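Local coordinates for protein pilin (Clostridioides difficile, PDB 6T8S) that is the major type IV pilin PilA1, the subunit that probably assembles into the thin surface fibres of this bacterium, at residues A[78-92]-A[126-139]. Residues are numbered along the deposited sequence; the frame is centred on the assembly and turned at random. Where two conformers were deposited one is given.
Sequences KLVLQIGTNDEGVTL and TKVDNKVLYIVLID
I83 and L133 pair antiparallel, and each backbone N donates to the carbonyl O of the other. L81 pairs with I135 in the same way. On the face with these residues, I83 CD1 meets I135 CD1 at 3.8 Å. Further along, V90 CG2 packs on V128 CG1 at 3.7 Å, and L92 CD1 reaches both V128 CG2 and L133 CD2. On the other face V80 CG1 meets Y134 CB at 3.7 Å and lies at the ring edge. Q82 lies alongside Y134, its amide turned 65° from the ring, with OE1 at the ring edge. The Q82 chain runs extended from a CG anti to the backbone N (chi1 174°), and its NE2 donates to G84 O (2.9 Å, 171°). V132 CG1 comes up to Q82 CG at 3.5 Å.

Strand 128-138 pairs first with 90-92 and then with 78-83, and 109-110 also pairs with it, within the antiparallel sheet that backs the long helix 9-37, as in type IV pilin globular domains. Two bulges mark its path. At the classic bulge, L137 N and I138 N both donate to L79 O from one face of its carbonyl plane. At the G1 bulge, N130 and K131 face V90. N130 OD1 accepts from G89 N (2.8 Å), which sits above the amide carbonyl plane. G89 CA lies 3.5 Å from K131 O. A water bridges T91 OG1 and D129 OD1.

Further out, A30 touches L79, and Y23 packs on I135 and L137. The Y23 hydroxyl is hydrogen-bonded to V136 O. K63 forms a salt bridge with E88 in the turn between the two strands.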
loop_
_atom_site.group_PDB
_atom_site.type_symbol
_atom_site.label_atom_id
_atom_site.label_comp_id
_atom_site.label_asym_id
_atom_site.label_seq_id
_atom_site.Cartn_x
_atom_site.Cartn_y
_atom_site.Cartn_z
ATOM N N LYS A 78 2.872 9.231 9.700
ATOM C CA LYS A 78 2.631 8.879 8.273
ATOM C C LYS A 78 1.344 8.066 8.116
ATOM O O LYS A 78 1.067 7.204 8.970
ATOM C CB LYS A 78 3.833 8.105 7.727
ATOM C CG LYS A 78 5.117 8.923 7.648
ATOM C CD LYS A 78 6.269 8.135 7.092
ATOM C CE LYS A 78 7.597 8.863 7.157
ATOM N NZ LYS A 78 7.939 9.221 8.552
ATOM N N LEU A 79 0.614 8.306 7.024
ATOM C CA LEU A 79 -0.440 7.389 6.520
ATOM C C LEU A 79 0.207 6.358 5.602
ATOM O O LEU A 79 0.935 6.760 4.674
ATOM C CB LEU A 79 -1.522 8.149 5.750
ATOM C CG LEU A 79 -2.616 7.255 5.173
ATOM C CD1 LEU A 79 -3.363 6.534 6.283
ATOM C CD2 LEU A 79 -3.580 8.044 4.308
ATOM N N VAL A 80 -0.095 5.080 5.836
ATOM C CA VAL A 80 0.540 3.939 5.123
ATOM C C VAL A 80 -0.565 3.050 4.549
ATOM O O VAL A 80 -1.536 2.719 5.267
ATOM C CB VAL A 80 1.480 3.163 6.065
ATOM C CG1 VAL A 80 2.010 1.892 5.423
ATOM C CG2 VAL A 80 2.621 4.049 6.544
ATOM N N LEU A 81 -0.413 2.670 3.286
ATOM C CA LEU A 81 -1.253 1.643 2.650
ATOM C C LEU A 81 -0.617 0.286 2.974
ATOM O O LEU A 81 0.517 0.024 2.538
ATOM C CB LEU A 81 -1.321 1.894 1.140
ATOM C CG LEU A 81 -2.137 0.874 0.353
ATOM C CD1 LEU A 81 -3.607 0.921 0.742
ATOM C CD2 LEU A 81 -1.955 1.084 -1.151
ATOM N N GLN A 82 -1.312 -0.514 3.775
ATOM C CA GLN A 82 -0.936 -1.914 4.052
ATOM C C GLN A 82 -1.547 -2.787 2.963
ATOM O O GLN A 82 -2.748 -2.622 2.629
ATOM C CB GLN A 82 -1.413 -2.312 5.454
ATOM C CG GLN A 82 -1.189 -3.794 5.767
ATOM C CD GLN A 82 -1.602 -4.129 7.185
ATOM O OE1 GLN A 82 -1.496 -3.296 8.081
ATOM N NE2 GLN A 82 -2.087 -5.346 7.396
ATOM N N ILE A 83 -0.740 -3.687 2.413
ATOM C CA ILE A 83 -1.175 -4.659 1.379
ATOM C C ILE A 83 -0.923 -6.055 1.953
ATOM O O ILE A 83 0.235 -6.466 2.020
ATOM C CB ILE A 83 -0.441 -4.426 0.048
ATOM C CG1 ILE A 83 -0.407 -2.942 -0.333
ATOM C CG2 ILE A 83 -1.058 -5.289 -1.050
ATOM C CD1 ILE A 83 0.407 -2.648 -1.561
ATOM N N GLY A 84 -1.996 -6.723 2.347
ATOM C CA GLY A 84 -1.933 -8.070 2.934
ATOM C C GLY A 84 -2.384 -8.072 4.374
ATOM O O GLY A 84 -2.419 -7.008 5.022
ATOM N N THR A 85 -2.689 -9.264 4.863
ATOM C CA THR A 85 -3.128 -9.501 6.252
ATOM C C THR A 85 -2.567 -10.857 6.679
ATOM O O THR A 85 -1.800 -11.459 5.906
ATOM C CB THR A 85 -4.655 -9.471 6.331
ATOM O OG1 THR A 85 -5.094 -10.581 5.544
ATOM C CG2 THR A 85 -5.249 -8.165 5.843
ATOM N N ASN A 86 -3.000 -11.352 7.835
ATOM C CA ASN A 86 -2.686 -12.727 8.309
ATOM C C ASN A 86 -3.063 -13.784 7.256
ATOM O O ASN A 86 -2.371 -14.816 7.174
ATOM C CB ASN A 86 -3.402 -13.009 9.623
ATOM C CG ASN A 86 -4.903 -12.943 9.478
ATOM O OD1 ASN A 86 -5.457 -11.877 9.214
ATOM N ND2 ASN A 86 -5.563 -14.075 9.661
ATOM N N ASP A 87 -4.112 -13.537 6.468
ATOM C CA ASP A 87 -4.687 -14.517 5.502
ATOM C C ASP A 87 -3.778 -14.655 4.272
ATOM O O ASP A 87 -3.674 -15.773 3.725
ATOM C CB ASP A 87 -6.110 -14.127 5.086
ATOM C CG ASP A 87 -7.173 -14.344 6.154
ATOM O OD1 ASP A 87 -7.090 -15.351 6.875
ATOM O OD2 ASP A 87 -8.081 -13.493 6.259
ATOM N N GLU A 88 -3.159 -13.564 3.818
ATOM C CA GLU A 88 -2.405 -13.564 2.540
ATOM C C GLU A 88 -1.627 -12.256 2.420
ATOM O O GLU A 88 -2.218 -11.207 2.711
ATOM C CB GLU A 88 -3.385 -13.746 1.380
ATOM C CG GLU A 88 -2.768 -13.543 0.013
ATOM C CD GLU A 88 -3.779 -13.635 -1.120
ATOM O OE1 GLU A 88 -4.085 -14.767 -1.526
ATOM O OE2 GLU A 88 -4.297 -12.578 -1.559
ATOM N N GLY A 89 -0.349 -12.351 2.062
ATOM C CA GLY A 89 0.516 -11.194 1.784
ATOM C C GLY A 89 0.705 -11.032 0.292
ATOM O O GLY A 89 -0.025 -11.682 -0.485
ATOM N N VAL A 90 1.679 -10.219 -0.100
ATOM C CA VAL A 90 2.022 -9.994 -1.532
ATOM C C VAL A 90 3.061 -11.025 -1.959
ATOM O O VAL A 90 3.806 -11.550 -1.094
ATOM C CB VAL A 90 2.524 -8.565 -1.787
ATOM C CG1 VAL A 90 1.591 -7.529 -1.191
ATOM C CG2 VAL A 90 3.950 -8.354 -1.319
ATOM N N THR A 91 3.141 -11.266 -3.264
ATOM C CA THR A 91 4.264 -11.995 -3.882
ATOM C C THR A 91 4.905 -11.084 -4.936
ATOM O O THR A 91 4.168 -10.562 -5.789
ATOM C CB THR A 91 3.794 -13.355 -4.410
ATOM O OG1 THR A 91 3.337 -14.094 -3.275
ATOM C CG2 THR A 91 4.895 -14.120 -5.109
ATOM N N LEU A 92 6.222 -10.911 -4.850
ATOM C CA LEU A 92 7.031 -10.087 -5.785
ATOM C C LEU A 92 8.284 -10.857 -6.194
ATOM O O LEU A 92 9.065 -11.275 -5.308
ATOM C CB LEU A 92 7.408 -8.757 -5.120
ATOM C CG LEU A 92 6.241 -7.823 -4.796
ATOM C CD1 LEU A 92 6.698 -6.664 -3.918
ATOM C CD2 LEU A 92 5.597 -7.307 -6.078
ATOM N N THR A 126 14.933 -7.315 -4.127
ATOM C CA THR A 126 14.137 -8.025 -3.087
ATOM C C THR A 126 13.081 -8.939 -3.730
ATOM O O THR A 126 12.363 -8.477 -4.624
ATOM C CB THR A 126 13.450 -7.069 -2.107
ATOM O OG1 THR A 126 14.433 -6.191 -1.568
ATOM C CG2 THR A 126 12.773 -7.811 -0.975
ATOM N N LYS A 127 13.031 -10.202 -3.298
ATOM C CA LYS A 127 11.918 -11.155 -3.542
ATOM C C LYS A 127 11.029 -11.146 -2.301
ATOM O O LYS A 127 11.573 -11.135 -1.172
ATOM C CB LYS A 127 12.424 -12.581 -3.782
ATOM C CG LYS A 127 13.244 -12.788 -5.048
ATOM C CD LYS A 127 13.223 -14.233 -5.559
ATOM C CE LYS A 127 13.699 -14.392 -6.997
ATOM N NZ LYS A 127 12.908 -13.599 -7.986
ATOM N N VAL A 128 9.717 -11.142 -2.490
ATOM C CA VAL A 128 8.743 -11.226 -1.368
ATOM C C VAL A 128 7.868 -12.448 -1.606
ATOM O O VAL A 128 7.244 -12.548 -2.681
ATOM C CB VAL A 128 7.911 -9.941 -1.213
ATOM C CG1 VAL A 128 6.982 -10.048 -0.025
ATOM C CG2 VAL A 128 8.786 -8.693 -1.086
ATOM N N ASP A 129 7.839 -13.363 -0.640
ATOM C CA ASP A 129 7.068 -14.627 -0.747
ATOM C C ASP A 129 5.940 -14.615 0.291
ATOM O O ASP A 129 6.176 -15.039 1.443
ATOM C CB ASP A 129 7.969 -15.852 -0.585
ATOM C CG ASP A 129 7.205 -17.165 -0.660
ATOM O OD1 ASP A 129 6.017 -17.142 -1.048
ATOM O OD2 ASP A 129 7.796 -18.201 -0.290
ATOM N N ASN A 130 4.764 -14.120 -0.096
ATOM C CA ASN A 130 3.536 -14.119 0.742
ATOM C C ASN A 130 3.777 -13.348 2.050
ATOM O O ASN A 130 3.515 -13.921 3.149
ATOM C CB ASN A 130 3.059 -15.543 1.034
ATOM C CG ASN A 130 1.626 -15.587 1.514
ATOM O OD1 ASN A 130 0.814 -14.756 1.130
ATOM N ND2 ASN A 130 1.305 -16.557 2.359
ATOM N N LYS A 131 4.202 -12.082 1.958
ATOM C CA LYS A 131 4.427 -11.211 3.138
ATOM C C LYS A 131 3.640 -9.904 2.980
ATOM O O LYS A 131 3.488 -9.405 1.848
ATOM C CB LYS A 131 5.916 -10.925 3.334
ATOM C CG LYS A 131 6.812 -12.149 3.475
ATOM C CD LYS A 131 6.515 -12.988 4.703
ATOM C CE LYS A 131 7.411 -14.207 4.810
ATOM N NZ LYS A 131 6.984 -15.098 5.917
ATOM N N VAL A 132 3.192 -9.343 4.094
ATOM C CA VAL A 132 2.516 -8.021 4.115
ATOM C C VAL A 132 3.525 -6.961 3.667
ATOM O O VAL A 132 4.690 -7.013 4.089
ATOM C CB VAL A 132 1.909 -7.710 5.493
ATOM C CG1 VAL A 132 1.259 -6.333 5.498
ATOM C CG2 VAL A 132 0.903 -8.782 5.905
ATOM N N LEU A 133 3.073 -6.038 2.817
ATOM C CA LEU A 133 3.876 -4.934 2.245
ATOM C C LEU A 133 3.225 -3.617 2.667
ATOM O O LEU A 133 2.007 -3.594 2.904
ATOM C CB LEU A 133 3.909 -5.073 0.713
ATOM C CG LEU A 133 4.918 -4.184 -0.013
ATOM C CD1 LEU A 133 6.333 -4.679 0.170
ATOM C CD2 LEU A 133 4.597 -4.079 -1.499
ATOM N N TYR A 134 4.023 -2.556 2.749
ATOM C CA TYR A 134 3.610 -1.223 3.224
ATOM C C TYR A 134 4.080 -0.156 2.229
ATOM O O TYR A 134 5.256 -0.174 1.850
ATOM C CB TYR A 134 4.196 -0.994 4.616
ATOM C CG TYR A 134 3.762 -2.018 5.628
ATOM C CD1 TYR A 134 2.559 -1.895 6.306
ATOM C CD2 TYR A 134 4.536 -3.141 5.866
ATOM C CE1 TYR A 134 2.165 -2.834 7.249
ATOM C CE2 TYR A 134 4.150 -4.098 6.792
ATOM C CZ TYR A 134 2.968 -3.937 7.491
ATOM O OH TYR A 134 2.578 -4.890 8.395
ATOM N N ILE A 135 3.182 0.749 1.826
ATOM C CA ILE A 135 3.547 1.903 0.949
ATOM C C ILE A 135 3.061 3.199 1.602
ATOM O O ILE A 135 1.847 3.374 1.801
ATOM C CB ILE A 135 3.028 1.766 -0.497
ATOM C CG1 ILE A 135 3.286 0.376 -1.091
ATOM C CG2 ILE A 135 3.662 2.856 -1.352
ATOM C CD1 ILE A 135 2.779 0.193 -2.511
ATOM N N VAL A 136 3.991 4.101 1.899
ATOM C CA VAL A 136 3.647 5.426 2.486
ATOM C C VAL A 136 2.764 6.184 1.484
ATOM O O VAL A 136 3.188 6.313 0.311
ATOM C CB VAL A 136 4.905 6.232 2.828
ATOM C CG1 VAL A 136 4.553 7.632 3.297
ATOM C CG2 VAL A 136 5.744 5.514 3.877
ATOM N N LEU A 137 1.603 6.666 1.931
ATOM C CA LEU A 137 0.676 7.516 1.117
ATOM C C LEU A 137 0.917 9.002 1.405
ATOM O O LEU A 137 1.003 9.794 0.438
ATOM C CB LEU A 137 -0.768 7.180 1.474
ATOM C CG LEU A 137 -1.293 5.847 0.964
ATOM C CD1 LEU A 137 -2.655 5.551 1.578
ATOM C CD2 LEU A 137 -1.393 5.856 -0.551
ATOM N N ILE A 138 0.979 9.358 2.686
ATOM C CA ILE A 138 1.086 10.771 3.153
ATOM C C ILE A 138 2.232 10.834 4.157
ATOM O O ILE A 138 2.151 10.167 5.190
ATOM C CB ILE A 138 -0.242 11.299 3.735
ATOM C CG1 ILE A 138 -1.410 11.115 2.757
ATOM C CG2 ILE A 138 -0.074 12.753 4.168
ATOM C CD1 ILE A 138 -2.760 11.574 3.269
ATOM N N ASP A 139 3.258 11.609 3.810
ATOM C CA ASP A 139 4.489 11.862 4.598
ATOM C C ASP A 139 4.397 13.286 5.156
ATOM O O ASP A 139 4.487 14.219 4.344
ATOM C CB ASP A 139 5.708 11.674 3.684
ATOM C CG ASP A 139 6.978 11.245 4.395
ATOM O OD1 ASP A 139 7.357 11.915 5.380
ATOM O OD2 ASP A 139 7.576 10.243 3.957
HETATM O O HOH W 1 4.182 -16.714 -2.772
#